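PDB 1A8Q: Non-heme chloroperoxidase CPO-A1 from Streptomyces aureofaciens, which catalyses cofactor-free, peroxide-dependent halogenation, brominating as well as chlorinating, and may chlorinate a precursor in 7-chlorotetracycline biosynthesis. Local coordinates for residues A[151-165]-A[176-189]. Sequence-based numbering, arbitrary orientation.
Sequences RSQFWKDTAEGFFSA and NKDAFWYMAMAQTI
F180 is the knob of this helix pair, its ring seated among W155, T158, A159 and F162. Its chi1 of 180° turns the ring away from the backbone N, and CA of A159 lies over one face; the small A159 side chain is consistent with the axes of segments 151-162 and 176-184 coming within 8.8 Å. F162 offers a flat face to the edge of F180, CE1 standing 3.5 Å from F162 CD2, in an edge-to-face pair with planes at 56°. Further aromatic faces are filled by CH-pi contacts: the methyl CB of A184, small enough to sit directly on the indole, is 3.5 Å from W155 CD1, over the five-membered ring, while CB of N176 covers a face of F163. M185 brings SD to the edge of W155, a Met-aromatic contact.

Polar bonds complete the contact. The indole NE1 of W181, a donor suited to a short hydroxyl side chain, gives a nearly straight, in-plane bond to OG of S152 (2.9 Å, 169°). The long, extended chain of K177 carries NZ to the syn lone pair of E160 OE2 (2.9 Å), forming a salt bridge. One water accepts from both W155 NE1 and R151 NH1, linking indole to guanidinium.

Segments 151-162 and 176-184, of helices 137-162 and 174-184, cross in a largely antiparallel sense (136°) in the cap inserted between strands 112-118 and 215-220 of the alpha/beta hydrolase sheet. F162 also meets the ring of catalytic H252 edge-to-face, joining this cap to the active site.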
ATOM      1  N   ARG A 151     -17.715  -4.650  11.945  1.00  7.42           N
ATOM      2  CA  ARG A 151     -16.305  -4.379  11.544  1.00  7.27           C
ATOM      3  C   ARG A 151     -15.251  -4.724  12.569  1.00  8.31           C
ATOM      4  O   ARG A 151     -14.135  -5.058  12.165  1.00  7.65           O
ATOM      5  CB  ARG A 151     -16.258  -2.904  11.116  1.00  8.71           C
ATOM      6  CG  ARG A 151     -16.423  -1.849  12.201  1.00 11.25           C
ATOM      7  CD  ARG A 151     -16.450  -0.398  11.696  1.00 15.41           C
ATOM      8  NE  ARG A 151     -16.723   0.524  12.827  1.00 18.12           N
ATOM      9  CZ  ARG A 151     -15.847   1.284  13.474  1.00 22.62           C
ATOM     10  NH1 ARG A 151     -14.567   1.347  13.115  1.00 22.05           N
ATOM     11  NH2 ARG A 151     -16.178   2.069  14.514  1.00 21.96           N
ATOM     12  N   SER A 152     -15.551  -4.511  13.862  1.00  8.16           N
ATOM     13  CA  SER A 152     -14.487  -4.771  14.871  1.00  7.90           C
ATOM     14  C   SER A 152     -14.056  -6.217  14.886  1.00  7.56           C
ATOM     15  O   SER A 152     -12.844  -6.539  14.764  1.00  8.30           O
ATOM     16  CB  SER A 152     -15.004  -4.315  16.237  1.00  7.47           C
ATOM     17  OG  SER A 152     -13.970  -4.530  17.216  1.00  7.86           O
ATOM     18  N   GLN A 153     -15.005  -7.163  14.980  1.00  6.59           N
ATOM     19  CA  GLN A 153     -14.694  -8.577  14.922  1.00  7.90           C
ATOM     20  C   GLN A 153     -14.091  -8.904  13.541  1.00  8.12           C
ATOM     21  O   GLN A 153     -13.205  -9.739  13.480  1.00  8.85           O
ATOM     22  CB  GLN A 153     -15.967  -9.460  15.044  1.00  9.57           C
ATOM     23  CG  GLN A 153     -15.657 -10.944  15.169  1.00 12.27           C
ATOM     24  CD  GLN A 153     -14.766 -11.281  16.344  1.00 14.10           C
ATOM     25  OE1 GLN A 153     -14.945 -10.755  17.452  1.00 13.71           O
ATOM     26  NE2 GLN A 153     -13.789 -12.176  16.167  1.00 14.58           N
ATOM     27  N   PHE A 154     -14.604  -8.243  12.507  1.00  7.92           N
ATOM     28  CA  PHE A 154     -14.091  -8.549  11.148  1.00  9.65           C
ATOM     29  C   PHE A 154     -12.599  -8.262  11.036  1.00  9.37           C
ATOM     30  O   PHE A 154     -11.860  -9.013  10.358  1.00 10.32           O
ATOM     31  CB  PHE A 154     -14.865  -7.750  10.098  1.00  9.68           C
ATOM     32  CG  PHE A 154     -14.378  -8.054   8.678  1.00 11.98           C
ATOM     33  CD1 PHE A 154     -14.611  -9.287   8.135  1.00 13.87           C
ATOM     34  CD2 PHE A 154     -13.764  -7.028   7.968  1.00 13.78           C
ATOM     35  CE1 PHE A 154     -14.193  -9.537   6.800  1.00 14.94           C
ATOM     36  CE2 PHE A 154     -13.359  -7.278   6.644  1.00 14.97           C
ATOM     37  CZ  PHE A 154     -13.603  -8.522   6.118  1.00 13.96           C
ATOM     38  N   TRP A 155     -12.120  -7.197  11.677  1.00  7.77           N
ATOM     39  CA  TRP A 155     -10.649  -6.932  11.588  1.00  9.40           C
ATOM     40  C   TRP A 155      -9.898  -8.004  12.335  1.00  9.67           C
ATOM     41  O   TRP A 155      -8.782  -8.391  11.922  1.00 10.26           O
ATOM     42  CB  TRP A 155     -10.365  -5.525  12.119  1.00  8.65           C
ATOM     43  CG  TRP A 155     -11.090  -4.456  11.368  1.00  9.47           C
ATOM     44  CD1 TRP A 155     -11.703  -3.366  11.925  1.00  9.10           C
ATOM     45  CD2 TRP A 155     -11.183  -4.283   9.941  1.00 10.20           C
ATOM     46  NE1 TRP A 155     -12.252  -2.599  10.943  1.00 10.67           N
ATOM     47  CE2 TRP A 155     -11.937  -3.132   9.714  1.00 11.18           C
ATOM     48  CE3 TRP A 155     -10.693  -5.031   8.851  1.00 11.56           C
ATOM     49  CZ2 TRP A 155     -12.228  -2.656   8.430  1.00 11.59           C
ATOM     50  CZ3 TRP A 155     -10.969  -4.545   7.567  1.00 12.72           C
ATOM     51  CH2 TRP A 155     -11.741  -3.388   7.388  1.00 12.08           C
ATOM     52  N   LYS A 156     -10.394  -8.451  13.505  1.00  8.75           N
ATOM     53  CA  LYS A 156      -9.720  -9.529  14.225  1.00 11.17           C
ATOM     54  C   LYS A 156      -9.652 -10.794  13.369  1.00 11.47           C
ATOM     55  O   LYS A 156      -8.578 -11.434  13.298  1.00 12.54           O
ATOM     56  CB  LYS A 156     -10.469  -9.852  15.525  1.00 11.50           C
ATOM     57  CG  LYS A 156     -10.517  -8.559  16.374  1.00 15.75           C
ATOM     58  CD  LYS A 156     -11.427  -8.596  17.569  1.00 19.78           C
ATOM     59  CE  LYS A 156     -11.532  -9.921  18.283  1.00 24.24           C
ATOM     60  NZ  LYS A 156     -10.240 -10.265  18.970  1.00 28.86           N
ATOM     61  N   ASP A 157     -10.755 -11.124  12.668  1.00 10.75           N
ATOM     62  CA  ASP A 157     -10.726 -12.328  11.846  1.00 11.82           C
ATOM     63  C   ASP A 157      -9.845 -12.162  10.599  1.00 11.24           C
ATOM     64  O   ASP A 157      -9.170 -13.124  10.209  1.00 13.63           O
ATOM     65  CB  ASP A 157     -12.154 -12.657  11.385  1.00 14.68           C
ATOM     66  CG  ASP A 157     -13.082 -13.029  12.539  1.00 17.07           C
ATOM     67  OD1 ASP A 157     -12.646 -13.409  13.618  1.00 18.28           O
ATOM     68  OD2 ASP A 157     -14.305 -12.959  12.324  1.00 20.74           O
ATOM     69  N   THR A 158      -9.850 -10.995  10.012  1.00  9.56           N
ATOM     70  CA  THR A 158      -9.064 -10.714   8.806  1.00 11.18           C
ATOM     71  C   THR A 158      -7.569 -10.699   9.079  1.00 10.59           C
ATOM     72  O   THR A 158      -6.811 -11.021   8.139  1.00 10.79           O
ATOM     73  CB  THR A 158      -9.514  -9.349   8.267  1.00 12.67           C
ATOM     74  OG1 THR A 158     -10.920  -9.523   7.938  1.00 12.71           O
ATOM     75  CG2 THR A 158      -8.769  -8.944   6.999  1.00 14.22           C
ATOM     76  N   ALA A 159      -7.184 -10.343  10.304  1.00  8.85           N
ATOM     77  CA  ALA A 159      -5.717 -10.329  10.582  1.00 10.05           C
ATOM     78  C   ALA A 159      -5.091 -11.688  10.368  1.00 12.15           C
ATOM     79  O   ALA A 159      -3.896 -11.746   9.992  1.00 11.05           O
ATOM     80  CB  ALA A 159      -5.503  -9.853  12.014  1.00 11.40           C
ATOM     81  N   GLU A 160      -5.796 -12.790  10.575  1.00 10.97           N
ATOM     82  CA  GLU A 160      -5.257 -14.126  10.375  1.00 13.80           C
ATOM     83  C   GLU A 160      -4.788 -14.337   8.928  1.00 13.56           C
ATOM     84  O   GLU A 160      -3.643 -14.718   8.732  1.00 14.49           O
ATOM     85  CB  GLU A 160      -6.292 -15.212  10.699  1.00 17.63           C
ATOM     86  CG  GLU A 160      -6.800 -15.135  12.142  1.00 22.97           C
ATOM     87  CD  GLU A 160      -5.697 -15.439  13.153  1.00 26.78           C
ATOM     88  OE1 GLU A 160      -4.874 -16.347  12.916  1.00 29.19           O
ATOM     89  OE2 GLU A 160      -5.644 -14.775  14.212  1.00 28.90           O
ATOM     90  N   GLY A 161      -5.645 -14.010   7.972  1.00 13.02           N
ATOM     91  CA  GLY A 161      -5.235 -14.145   6.568  1.00 12.47           C
ATOM     92  C   GLY A 161      -4.178 -13.116   6.185  1.00 11.44           C
ATOM     93  O   GLY A 161      -3.302 -13.383   5.344  1.00 10.61           O
ATOM     94  N   PHE A 162      -4.305 -11.886   6.700  1.00  9.11           N
ATOM     95  CA  PHE A 162      -3.401 -10.811   6.303  1.00  8.42           C
ATOM     96  C   PHE A 162      -1.952 -11.205   6.606  1.00  9.47           C
ATOM     97  O   PHE A 162      -1.044 -10.885   5.844  1.00  9.64           O
ATOM     98  CB  PHE A 162      -3.791  -9.560   7.091  1.00 10.25           C
ATOM     99  CG  PHE A 162      -3.208  -8.264   6.621  1.00 12.47           C
ATOM    100  CD1 PHE A 162      -1.995  -7.834   7.122  1.00 15.79           C
ATOM    101  CD2 PHE A 162      -3.937  -7.470   5.751  1.00 15.18           C
ATOM    102  CE1 PHE A 162      -1.465  -6.606   6.703  1.00 17.10           C
ATOM    103  CE2 PHE A 162      -3.436  -6.236   5.367  1.00 13.72           C
ATOM    104  CZ  PHE A 162      -2.205  -5.856   5.847  1.00 15.25           C
ATOM    105  N   PHE A 163      -1.717 -11.881   7.722  1.00  9.05           N
ATOM    106  CA  PHE A 163      -0.364 -12.252   8.136  1.00  8.62           C
ATOM    107  C   PHE A 163      -0.073 -13.722   7.905  1.00  8.61           C
ATOM    108  O   PHE A 163       1.008 -14.177   8.327  1.00  9.44           O
ATOM    109  CB  PHE A 163      -0.206 -12.007   9.668  1.00  9.61           C
ATOM    110  CG  PHE A 163      -0.244 -10.558  10.048  1.00 10.78           C
ATOM    111  CD1 PHE A 163       0.692  -9.654   9.624  1.00 11.67           C
ATOM    112  CD2 PHE A 163      -1.297 -10.086  10.854  1.00 12.66           C
ATOM    113  CE1 PHE A 163       0.665  -8.311   9.957  1.00 14.81           C
ATOM    114  CE2 PHE A 163      -1.334  -8.746  11.207  1.00 13.19           C
ATOM    115  CZ  PHE A 163      -0.371  -7.858  10.772  1.00 14.03           C
ATOM    116  N   SER A 164      -0.935 -14.458   7.199  1.00  9.48           N
ATOM    117  CA  SER A 164      -0.754 -15.899   7.011  1.00 11.13           C
ATOM    118  C   SER A 164      -0.454 -16.559   8.340  1.00 12.63           C
ATOM    119  O   SER A 164       0.375 -17.471   8.497  1.00 10.84           O
ATOM    120  CB  SER A 164       0.400 -16.222   6.022  1.00 11.24           C
ATOM    121  OG  SER A 164       0.018 -15.708   4.757  1.00 12.26           O
ATOM    122  N   ALA A 165      -1.273 -16.216   9.358  1.00 11.49           N
ATOM    123  CA  ALA A 165      -1.000 -16.695  10.709  1.00 12.52           C
ATOM    124  C   ALA A 165      -1.507 -18.108  10.932  1.00 14.99           C
ATOM    125  O   ALA A 165      -1.424 -18.662  12.043  1.00 17.23           O
ATOM    126  CB  ALA A 165      -1.659 -15.699  11.679  1.00 15.18           C
ATOM    127  N   ASN A 176       0.895  -8.222  16.690  1.00  6.48           N
ATOM    128  CA  ASN A 176       0.709  -7.807  15.303  1.00  5.88           C
ATOM    129  C   ASN A 176      -0.818  -7.747  15.009  1.00  6.26           C
ATOM    130  O   ASN A 176      -1.231  -6.803  14.330  1.00  6.99           O
ATOM    131  CB  ASN A 176       1.306  -8.876  14.346  1.00  7.59           C
ATOM    132  CG  ASN A 176       2.797  -8.755  14.080  1.00  8.23           C
ATOM    133  OD1 ASN A 176       3.512  -9.752  14.139  1.00 11.19           O
ATOM    134  ND2 ASN A 176       3.320  -7.573  13.759  1.00  9.29           N
ATOM    135  N   LYS A 177      -1.495  -8.760  15.455  1.00  7.92           N
ATOM    136  CA  LYS A 177      -2.949  -8.839  15.190  1.00  8.72           C
ATOM    137  C   LYS A 177      -3.691  -7.728  15.925  1.00  9.02           C
ATOM    138  O   LYS A 177      -4.627  -7.116  15.379  1.00  7.98           O
ATOM    139  CB  LYS A 177      -3.500 -10.200  15.580  1.00 10.60           C
ATOM    140  CG  LYS A 177      -2.861 -11.413  14.921  1.00 13.09           C
ATOM    141  CD  LYS A 177      -3.347 -12.727  15.576  1.00 15.50           C
ATOM    142  CE  LYS A 177      -2.489 -13.869  15.015  1.00 19.27           C
ATOM    143  NZ  LYS A 177      -3.049 -15.209  15.404  1.00 20.44           N
ATOM    144  N   ASP A 178      -3.274  -7.478  17.177  1.00  8.35           N
ATOM    145  CA  ASP A 178      -3.909  -6.409  17.929  1.00  7.53           C
ATOM    146  C   ASP A 178      -3.631  -5.049  17.315  1.00  6.06           C
ATOM    147  O   ASP A 178      -4.475  -4.160  17.290  1.00  7.16           O
ATOM    148  CB  ASP A 178      -3.454  -6.408  19.401  1.00 10.40           C
ATOM    149  CG  ASP A 178      -3.974  -7.615  20.167  1.00 15.90           C
ATOM    150  OD1 ASP A 178      -4.896  -8.340  19.778  1.00 14.75           O
ATOM    151  OD2 ASP A 178      -3.335  -7.947  21.188  1.00 20.39           O
ATOM    152  N   ALA A 179      -2.408  -4.847  16.789  1.00  5.05           N
ATOM    153  CA  ALA A 179      -2.106  -3.558  16.151  1.00  5.66           C
ATOM    154  C   ALA A 179      -2.876  -3.336  14.836  1.00  4.95           C
ATOM    155  O   ALA A 179      -3.228  -2.198  14.493  1.00  6.79           O
ATOM    156  CB  ALA A 179      -0.608  -3.460  15.901  1.00  8.85           C
ATOM    157  N   PHE A 180      -3.080  -4.435  14.101  1.00  7.32           N
ATOM    158  CA  PHE A 180      -3.900  -4.407  12.885  1.00  5.74           C
ATOM    159  C   PHE A 180      -5.299  -3.874  13.247  1.00  7.38           C
ATOM    160  O   PHE A 180      -5.782  -2.942  12.592  1.00  7.26           O
ATOM    161  CB  PHE A 180      -3.970  -5.838  12.311  1.00  6.97           C
ATOM    162  CG  PHE A 180      -4.800  -5.934  11.042  1.00  8.07           C
ATOM    163  CD1 PHE A 180      -4.200  -5.763   9.806  1.00  7.47           C
ATOM    164  CD2 PHE A 180      -6.140  -6.264  11.124  1.00  7.48           C
ATOM    165  CE1 PHE A 180      -4.982  -5.883   8.658  1.00  9.98           C
ATOM    166  CE2 PHE A 180      -6.912  -6.389   9.967  1.00 11.46           C
ATOM    167  CZ  PHE A 180      -6.313  -6.198   8.736  1.00 10.16           C
ATOM    168  N   TRP A 181      -5.872  -4.526  14.252  1.00  6.42           N
ATOM    169  CA  TRP A 181      -7.216  -4.076  14.705  1.00  6.54           C
ATOM    170  C   TRP A 181      -7.195  -2.626  15.133  1.00  6.78           C
ATOM    171  O   TRP A 181      -8.084  -1.850  14.768  1.00  6.22           O
ATOM    172  CB  TRP A 181      -7.667  -4.991  15.838  1.00  6.69           C
ATOM    173  CG  TRP A 181      -8.946  -4.569  16.518  1.00  7.28           C
ATOM    174  CD1 TRP A 181     -10.215  -4.806  16.122  1.00  8.31           C
ATOM    175  CD2 TRP A 181      -8.994  -3.810  17.728  1.00  7.18           C
ATOM    176  NE1 TRP A 181     -11.092  -4.232  17.064  1.00  5.96           N
ATOM    177  CE2 TRP A 181     -10.354  -3.641  18.046  1.00  8.82           C
ATOM    178  CE3 TRP A 181      -8.039  -3.292  18.599  1.00  9.39           C
ATOM    179  CZ2 TRP A 181     -10.775  -2.947  19.176  1.00  8.09           C
ATOM    180  CZ3 TRP A 181      -8.458  -2.622  19.738  1.00 11.29           C
ATOM    181  CH2 TRP A 181      -9.836  -2.421  20.011  1.00  8.92           C
ATOM    182  N   TYR A 182      -6.212  -2.200  15.922  1.00  4.89           N
ATOM    183  CA  TYR A 182      -6.118  -0.820  16.418  1.00  7.35           C
ATOM    184  C   TYR A 182      -6.059   0.189  15.286  1.00  8.98           C
ATOM    185  O   TYR A 182      -6.721   1.240  15.332  1.00  7.24           O
ATOM    186  CB  TYR A 182      -4.819  -0.739  17.266  1.00  6.98           C
ATOM    187  CG  TYR A 182      -4.458   0.629  17.780  1.00  8.94           C
ATOM    188  CD1 TYR A 182      -3.614   1.470  17.070  1.00  9.12           C
ATOM    189  CD2 TYR A 182      -4.893   1.026  19.053  1.00 11.14           C
ATOM    190  CE1 TYR A 182      -3.260   2.716  17.541  1.00 11.99           C
ATOM    191  CE2 TYR A 182      -4.507   2.261  19.545  1.00 11.26           C
ATOM    192  CZ  TYR A 182      -3.675   3.072  18.813  1.00 13.02           C
ATOM    193  OH  TYR A 182      -3.306   4.320  19.258  1.00 15.90           O
ATOM    194  N   MET A 183      -5.245  -0.063  14.239  1.00  6.25           N
ATOM    195  CA  MET A 183      -5.191   0.824  13.106  1.00  4.93           C
ATOM    196  C   MET A 183      -6.545   0.813  12.338  1.00  5.81           C
ATOM    197  O   MET A 183      -6.946   1.899  11.903  1.00  6.91           O
ATOM    198  CB  MET A 183      -4.040   0.401  12.132  1.00  5.46           C
ATOM    199  CG  MET A 183      -2.715   0.716  12.881  1.00  6.26           C
ATOM    200  SD  MET A 183      -1.358   0.368  11.681  1.00  9.89           S
ATOM    201  CE  MET A 183      -1.194  -1.371  11.988  1.00 11.13           C
ATOM    202  N   ALA A 184      -7.113  -0.352  12.183  1.00  5.22           N
ATOM    203  CA  ALA A 184      -8.371  -0.450  11.386  1.00  6.67           C
ATOM    204  C   ALA A 184      -9.533   0.236  12.064  1.00  6.19           C
ATOM    205  O   ALA A 184     -10.411   0.780  11.365  1.00  6.91           O
ATOM    206  CB  ALA A 184      -8.646  -1.929  11.180  1.00  7.10           C
ATOM    207  N   MET A 185      -9.507   0.392  13.404  1.00  6.72           N
ATOM    208  CA  MET A 185     -10.653   1.027  14.087  1.00  7.90           C
ATOM    209  C   MET A 185     -10.675   2.491  13.773  1.00  8.85           C
ATOM    210  O   MET A 185     -11.697   3.173  14.000  1.00 11.43           O
ATOM    211  CB  MET A 185     -10.552   0.769  15.606  1.00 10.50           C
ATOM    212  CG  MET A 185     -10.848  -0.706  15.924  1.00 12.91           C
ATOM    213  SD  MET A 185     -12.548  -1.187  15.472  1.00 16.00           S
ATOM    214  CE  MET A 185     -13.389  -0.201  16.723  1.00 19.39           C
ATOM    215  N   ALA A 186      -9.621   3.108  13.217  1.00  6.58           N
ATOM    216  CA  ALA A 186      -9.630   4.508  12.874  1.00  6.89           C
ATOM    217  C   ALA A 186     -10.152   4.735  11.453  1.00  8.04           C
ATOM    218  O   ALA A 186     -10.273   5.916  11.084  1.00  9.94           O
ATOM    219  CB  ALA A 186      -8.213   5.102  12.949  1.00  8.46           C
ATOM    220  N   GLN A 187     -10.462   3.661  10.729  1.00  8.30           N
ATOM    221  CA  GLN A 187     -10.956   3.912   9.357  1.00  6.58           C
ATOM    222  C   GLN A 187     -12.488   4.136   9.354  1.00  8.43           C
ATOM    223  O   GLN A 187     -13.163   3.397  10.066  1.00  8.35           O
ATOM    224  CB  GLN A 187     -10.643   2.661   8.566  1.00  6.82           C
ATOM    225  CG  GLN A 187     -11.052   2.731   7.079  1.00  8.33           C
ATOM    226  CD  GLN A 187     -10.967   1.382   6.402  1.00  7.99           C
ATOM    227  OE1 GLN A 187     -10.296   1.208   5.324  1.00 11.30           O
ATOM    228  NE2 GLN A 187     -11.643   0.399   6.917  1.00  8.28           N
ATOM    229  N   THR A 188     -12.953   5.018   8.478  1.00  7.35           N
ATOM    230  CA  THR A 188     -14.427   5.165   8.423  1.00  7.94           C
ATOM    231  C   THR A 188     -15.029   3.885   7.900  1.00  9.15           C
ATOM    232  O   THR A 188     -14.465   3.118   7.096  1.00  8.87           O
ATOM    233  CB  THR A 188     -14.864   6.308   7.505  1.00  8.80           C
ATOM    234  OG1 THR A 188     -14.395   5.983   6.180  1.00  9.70           O
ATOM    235  CG2 THR A 188     -14.268   7.629   7.959  1.00  8.15           C
ATOM    236  N   ILE A 189     -16.325   3.637   8.227  1.00  8.01           N
ATOM    237  CA  ILE A 189     -16.950   2.411   7.704  1.00  8.92           C
ATOM    238  C   ILE A 189     -17.161   2.518   6.192  1.00  8.23           C
ATOM    239  O   ILE A 189     -16.955   1.507   5.517  1.00  8.51           O
ATOM    240  CB  ILE A 189     -18.310   2.137   8.410  1.00  8.43           C
ATOM    241  CG1 ILE A 189     -18.762   0.710   8.075  1.00  9.50           C
ATOM    242  CG2 ILE A 189     -19.288   3.252   8.049  1.00 10.01           C
ATOM    243  CD1 ILE A 189     -19.971   0.247   8.917  1.00 13.54           C
TER
HETATM  244  O   HOH W   1     -13.087   0.132  11.135  1.00 14.87           O